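Long-range contact in exocyst complex component EXO70 (Saccharomyces cerevisiae, PDB 2B1E), which acts in the exocyst complex, which tethers secretory vesicles to sites of exocytosis, and helps that complex assemble: residues Lys483-Phe493 / Tyr530-Phe541. Sequence-based numbering, arbitrary orientation.
Sequences KEQIKEKFRKF and YERFYSRYKDSF
Helix 483-493 and helix 530-537 run antiparallel at 161°, their axes 11.6 Å apart at closest approach, and the backbones draw level at F490 and Y534 and at I486 and Y537. F490 is a knob in the hole formed by Y530, F533, Y534 and Y537. F533 CE2 lies over one face of the F490 ring, toward its rim, 3.4 Å from F490 CE1. The two planes are tilted by 32°. Y530 OH and Y537 CB come to the edge of F490. The hydroxyl of Y530 is hydrogen-bonded to the carbonyl of Y550. F493 and Y530 have nearly parallel rings, slid apart so that they barely overlap. This is packing in the C-terminal helical bundle at one end of the elongated, all-helical Exo70 rod. Helix 440-473 touches F493 and F533 through L467. Toward the start of helix 483-493, the two branches of I486 take different partners. CG2 stands anti to the backbone N and meets Y537 CB at 3.8 Å, while CD1 reaches S540 OG at 3.3 Å. That hydroxyl donates to Y537 O, which also accepts from S540 N on the same face of its plane. K487 lays CG 3.4 Å from F541 CZ, and its bent chain takes NZ to a salt bridge with E484 OE2. H547 stacks on the F541 ring.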
loop_
_atom_site.group_PDB
_atom_site.type_symbol
_atom_site.label_atom_id
_atom_site.label_comp_id
_atom_site.label_asym_id
_atom_site.label_seq_id
_atom_site.Cartn_x
_atom_site.Cartn_y
_atom_site.Cartn_z
ATOM N N LYS A 483 63.587 16.380 -33.801
ATOM C CA LYS A 483 63.736 15.324 -32.817
ATOM C C LYS A 483 63.356 15.761 -31.408
ATOM O O LYS A 483 62.705 15.014 -30.671
ATOM C CB LYS A 483 65.176 14.806 -32.833
ATOM C CG LYS A 483 65.580 14.172 -34.149
ATOM C CD LYS A 483 67.003 13.663 -34.083
ATOM C CE LYS A 483 67.370 12.908 -35.345
ATOM N NZ LYS A 483 68.692 12.232 -35.201
ATOM N N GLU A 484 63.753 16.976 -31.040
ATOM C CA GLU A 484 63.465 17.501 -29.715
ATOM C C GLU A 484 61.993 17.698 -29.429
ATOM O O GLU A 484 61.533 17.388 -28.333
ATOM C CB GLU A 484 64.198 18.828 -29.491
ATOM C CG GLU A 484 65.642 18.645 -29.070
ATOM C CD GLU A 484 65.764 17.749 -27.853
ATOM O OE1 GLU A 484 65.135 18.063 -26.817
ATOM O OE2 GLU A 484 66.482 16.730 -27.933
ATOM N N GLN A 485 61.253 18.221 -30.405
ATOM C CA GLN A 485 59.824 18.459 -30.221
ATOM C C GLN A 485 59.058 17.137 -30.197
ATOM O O GLN A 485 58.018 17.014 -29.549
ATOM C CB GLN A 485 59.285 19.354 -31.343
ATOM C CG GLN A 485 57.869 19.875 -31.104
ATOM C CD GLN A 485 57.763 20.736 -29.853
ATOM O OE1 GLN A 485 57.967 20.259 -28.735
ATOM N NE2 GLN A 485 57.447 22.015 -30.038
ATOM N N ILE A 486 59.580 16.148 -30.910
ATOM C CA ILE A 486 58.943 14.843 -30.949
ATOM C C ILE A 486 59.139 14.102 -29.626
ATOM O O ILE A 486 58.189 13.552 -29.081
ATOM C CB ILE A 486 59.483 14.011 -32.126
ATOM C CG1 ILE A 486 59.081 14.695 -33.437
ATOM C CG2 ILE A 486 58.921 12.583 -32.079
ATOM C CD1 ILE A 486 59.806 14.194 -34.654
ATOM N N LYS A 487 60.359 14.084 -29.100
ATOM C CA LYS A 487 60.581 13.401 -27.829
ATOM C C LYS A 487 59.699 14.047 -26.764
ATOM O O LYS A 487 59.138 13.368 -25.906
ATOM C CB LYS A 487 62.046 13.485 -27.398
ATOM C CG LYS A 487 62.985 12.626 -28.223
ATOM C CD LYS A 487 64.366 12.539 -27.586
ATOM C CE LYS A 487 65.023 13.907 -27.476
ATOM N NZ LYS A 487 65.175 14.554 -28.810
ATOM N N GLU A 488 59.578 15.367 -26.830
ATOM C CA GLU A 488 58.759 16.085 -25.876
ATOM C C GLU A 488 57.315 15.601 -25.949
ATOM O O GLU A 488 56.643 15.511 -24.923
ATOM C CB GLU A 488 58.816 17.587 -26.139
ATOM C CG GLU A 488 57.968 18.395 -25.174
ATOM C CD GLU A 488 58.485 18.338 -23.745
ATOM O OE1 GLU A 488 57.702 18.648 -22.818
ATOM O OE2 GLU A 488 59.674 17.996 -23.546
ATOM N N LYS A 489 56.827 15.285 -27.150
ATOM C CA LYS A 489 55.448 14.812 -27.250
ATOM C C LYS A 489 55.297 13.477 -26.531
ATOM O O LYS A 489 54.286 13.235 -25.872
ATOM C CB LYS A 489 55.004 14.656 -28.708
ATOM C CG LYS A 489 54.830 15.971 -29.458
ATOM C CD LYS A 489 54.262 15.731 -30.852
ATOM C CE LYS A 489 54.486 16.940 -31.758
ATOM N NZ LYS A 489 53.884 18.185 -31.204
ATOM N N PHE A 490 56.295 12.607 -26.664
ATOM C CA PHE A 490 56.236 11.304 -26.003
ATOM C C PHE A 490 56.367 11.493 -24.496
ATOM O O PHE A 490 55.672 10.849 -23.707
ATOM C CB PHE A 490 57.361 10.399 -26.503
ATOM C CG PHE A 490 57.055 9.706 -27.794
ATOM C CD1 PHE A 490 56.387 8.482 -27.799
ATOM C CD2 PHE A 490 57.436 10.269 -29.009
ATOM C CE1 PHE A 490 56.100 7.824 -29.008
ATOM C CE2 PHE A 490 57.160 9.628 -30.215
ATOM C CZ PHE A 490 56.491 8.404 -30.219
ATOM N N ARG A 491 57.274 12.377 -24.107
ATOM C CA ARG A 491 57.511 12.666 -22.701
ATOM C C ARG A 491 56.213 13.079 -22.008
ATOM O O ARG A 491 55.800 12.459 -21.025
ATOM C CB ARG A 491 58.572 13.771 -22.593
ATOM C CG ARG A 491 58.978 14.174 -21.192
ATOM C CD ARG A 491 60.108 15.214 -21.261
ATOM N NE ARG A 491 61.292 14.671 -21.935
ATOM C CZ ARG A 491 61.828 15.162 -23.050
ATOM N NH1 ARG A 491 61.303 16.225 -23.644
ATOM N NH2 ARG A 491 62.887 14.573 -23.584
ATOM N N LYS A 492 55.557 14.113 -22.521
ATOM C CA LYS A 492 54.309 14.566 -21.915
ATOM C C LYS A 492 53.289 13.430 -21.834
ATOM O O LYS A 492 52.583 13.292 -20.839
ATOM C CB LYS A 492 53.728 15.745 -22.700
ATOM C CG LYS A 492 54.582 17.022 -22.622
ATOM C CD LYS A 492 54.039 18.104 -23.558
ATOM C CE LYS A 492 54.987 19.302 -23.655
ATOM N NZ LYS A 492 54.518 20.324 -24.646
ATOM N N PHE A 493 53.196 12.616 -22.878
ATOM C CA PHE A 493 52.253 11.510 -22.827
ATOM C C PHE A 493 52.653 10.550 -21.704
ATOM O O PHE A 493 51.813 10.123 -20.915
ATOM C CB PHE A 493 52.224 10.744 -24.149
ATOM C CG PHE A 493 51.389 9.492 -24.092
ATOM C CD1 PHE A 493 49.997 9.565 -24.092
ATOM C CD2 PHE A 493 51.996 8.242 -23.963
ATOM C CE1 PHE A 493 49.224 8.409 -23.960
ATOM C CE2 PHE A 493 51.236 7.089 -23.829
ATOM C CZ PHE A 493 49.847 7.170 -23.826
ATOM N N TYR A 530 47.727 5.199 -29.321
ATOM C CA TYR A 530 49.164 5.105 -29.105
ATOM C C TYR A 530 49.883 4.371 -30.233
ATOM O O TYR A 530 50.995 4.748 -30.611
ATOM C CB TYR A 530 49.492 4.435 -27.762
ATOM C CG TYR A 530 50.954 4.586 -27.414
ATOM C CD1 TYR A 530 51.478 5.831 -27.058
ATOM C CD2 TYR A 530 51.834 3.510 -27.537
ATOM C CE1 TYR A 530 52.844 6.005 -26.842
ATOM C CE2 TYR A 530 53.202 3.669 -27.326
ATOM C CZ TYR A 530 53.699 4.922 -26.984
ATOM O OH TYR A 530 55.048 5.105 -26.834
ATOM N N GLU A 531 49.270 3.314 -30.764
ATOM C CA GLU A 531 49.891 2.583 -31.856
ATOM C C GLU A 531 50.075 3.495 -33.067
ATOM O O GLU A 531 51.105 3.446 -33.736
ATOM C CB GLU A 531 49.047 1.361 -32.239
ATOM C CG GLU A 531 48.931 0.357 -31.101
ATOM C CD GLU A 531 48.313 -0.955 -31.518
ATOM O OE1 GLU A 531 47.160 -0.946 -32.012
ATOM O OE2 GLU A 531 48.983 -1.997 -31.338
ATOM N N ARG A 532 49.076 4.326 -33.345
ATOM C CA ARG A 532 49.137 5.254 -34.474
ATOM C C ARG A 532 50.182 6.343 -34.235
ATOM O O ARG A 532 50.930 6.720 -35.140
ATOM C CB ARG A 532 47.761 5.888 -34.697
ATOM C CG ARG A 532 46.726 4.904 -35.222
ATOM C CD ARG A 532 45.304 5.387 -35.023
ATOM N NE ARG A 532 44.376 4.357 -35.479
ATOM C CZ ARG A 532 43.171 4.147 -34.968
ATOM N NH1 ARG A 532 42.721 4.899 -33.975
ATOM N NH2 ARG A 532 42.424 3.160 -35.439
ATOM N N PHE A 533 50.219 6.854 -33.010
ATOM C CA PHE A 533 51.169 7.895 -32.619
ATOM C C PHE A 533 52.604 7.360 -32.696
ATOM O O PHE A 533 53.501 8.002 -33.261
ATOM C CB PHE A 533 50.835 8.344 -31.185
ATOM C CG PHE A 533 51.847 9.267 -30.570
ATOM C CD1 PHE A 533 52.161 10.482 -31.165
ATOM C CD2 PHE A 533 52.448 8.940 -29.354
ATOM C CE1 PHE A 533 53.060 11.366 -30.560
ATOM C CE2 PHE A 533 53.343 9.813 -28.744
ATOM C CZ PHE A 533 53.649 11.026 -29.347
ATOM N N TYR A 534 52.813 6.180 -32.121
ATOM C CA TYR A 534 54.127 5.539 -32.120
ATOM C C TYR A 534 54.563 5.259 -33.556
ATOM O O TYR A 534 55.698 5.519 -33.932
ATOM C CB TYR A 534 54.059 4.227 -31.331
ATOM C CG TYR A 534 55.335 3.405 -31.319
ATOM C CD1 TYR A 534 56.319 3.608 -30.344
ATOM C CD2 TYR A 534 55.541 2.401 -32.259
ATOM C CE1 TYR A 534 57.479 2.811 -30.310
ATOM C CE2 TYR A 534 56.689 1.607 -32.236
ATOM C CZ TYR A 534 57.648 1.815 -31.262
ATOM O OH TYR A 534 58.767 1.018 -31.241
ATOM N N SER A 535 53.653 4.729 -34.362
ATOM C CA SER A 535 53.979 4.414 -35.748
ATOM C C SER A 535 54.303 5.674 -36.554
ATOM O O SER A 535 55.160 5.665 -37.431
ATOM C CB SER A 535 52.812 3.676 -36.397
ATOM O OG SER A 535 53.093 3.379 -37.754
ATOM N N ARG A 536 53.622 6.763 -36.236
ATOM C CA ARG A 536 53.825 8.017 -36.944
ATOM C C ARG A 536 55.195 8.644 -36.665
ATOM O O ARG A 536 55.802 9.263 -37.552
ATOM C CB ARG A 536 52.710 9.001 -36.557
ATOM C CG ARG A 536 52.742 10.337 -37.301
ATOM C CD ARG A 536 51.662 11.316 -36.804
ATOM N NE ARG A 536 50.305 10.968 -37.234
ATOM C CZ ARG A 536 49.424 10.284 -36.507
ATOM N NH1 ARG A 536 49.737 9.856 -35.285
ATOM N NH2 ARG A 536 48.218 10.028 -37.002
ATOM N N TYR A 537 55.702 8.459 -35.451
ATOM C CA TYR A 537 56.971 9.077 -35.077
ATOM C C TYR A 537 58.162 8.198 -34.699
ATOM O O TYR A 537 59.253 8.720 -34.475
ATOM C CB TYR A 537 56.737 10.035 -33.918
ATOM C CG TYR A 537 55.811 11.183 -34.221
ATOM C CD1 TYR A 537 54.550 11.265 -33.628
ATOM C CD2 TYR A 537 56.220 12.225 -35.055
ATOM C CE1 TYR A 537 53.721 12.371 -33.851
ATOM C CE2 TYR A 537 55.407 13.317 -35.284
ATOM C CZ TYR A 537 54.166 13.393 -34.681
ATOM O OH TYR A 537 53.389 14.513 -34.898
ATOM N N LYS A 538 57.970 6.890 -34.611
ATOM C CA LYS A 538 59.061 6.018 -34.198
ATOM C C LYS A 538 60.319 6.164 -35.050
ATOM O O LYS A 538 61.440 6.147 -34.531
ATOM C CB LYS A 538 58.605 4.552 -34.202
ATOM C CG LYS A 538 58.250 4.022 -35.576
ATOM C CD LYS A 538 57.919 2.537 -35.534
ATOM C CE LYS A 538 59.170 1.691 -35.291
ATOM N NZ LYS A 538 60.081 1.693 -36.477
ATOM N N ASP A 539 60.149 6.327 -36.352
ATOM C CA ASP A 539 61.315 6.429 -37.215
ATOM C C ASP A 539 61.976 7.796 -37.261
ATOM O O ASP A 539 62.746 8.082 -38.177
ATOM C CB ASP A 539 60.969 5.950 -38.626
ATOM C CG ASP A 539 60.726 4.455 -38.679
ATOM O OD1 ASP A 539 61.459 3.726 -37.980
ATOM O OD2 ASP A 539 59.820 4.011 -39.417
ATOM N N SER A 540 61.677 8.642 -36.276
ATOM C CA SER A 540 62.301 9.957 -36.208
ATOM C C SER A 540 63.686 9.767 -35.589
ATOM O O SER A 540 64.538 10.644 -35.680
ATOM C CB SER A 540 61.481 10.912 -35.333
ATOM O OG SER A 540 60.171 11.095 -35.841
ATOM N N PHE A 541 63.901 8.603 -34.975
ATOM C CA PHE A 541 65.172 8.292 -34.313
ATOM C C PHE A 541 65.853 7.066 -34.936
ATOM O O PHE A 541 65.186 6.206 -35.507
ATOM C CB PHE A 541 64.908 8.034 -32.825
ATOM C CG PHE A 541 64.027 9.063 -32.186
ATOM C CD1 PHE A 541 64.509 10.337 -31.915
ATOM C CD2 PHE A 541 62.699 8.773 -31.897
ATOM C CE1 PHE A 541 63.683 11.309 -31.372
ATOM C CE2 PHE A 541 61.859 9.735 -31.353
ATOM C CZ PHE A 541 62.349 11.010 -31.089
#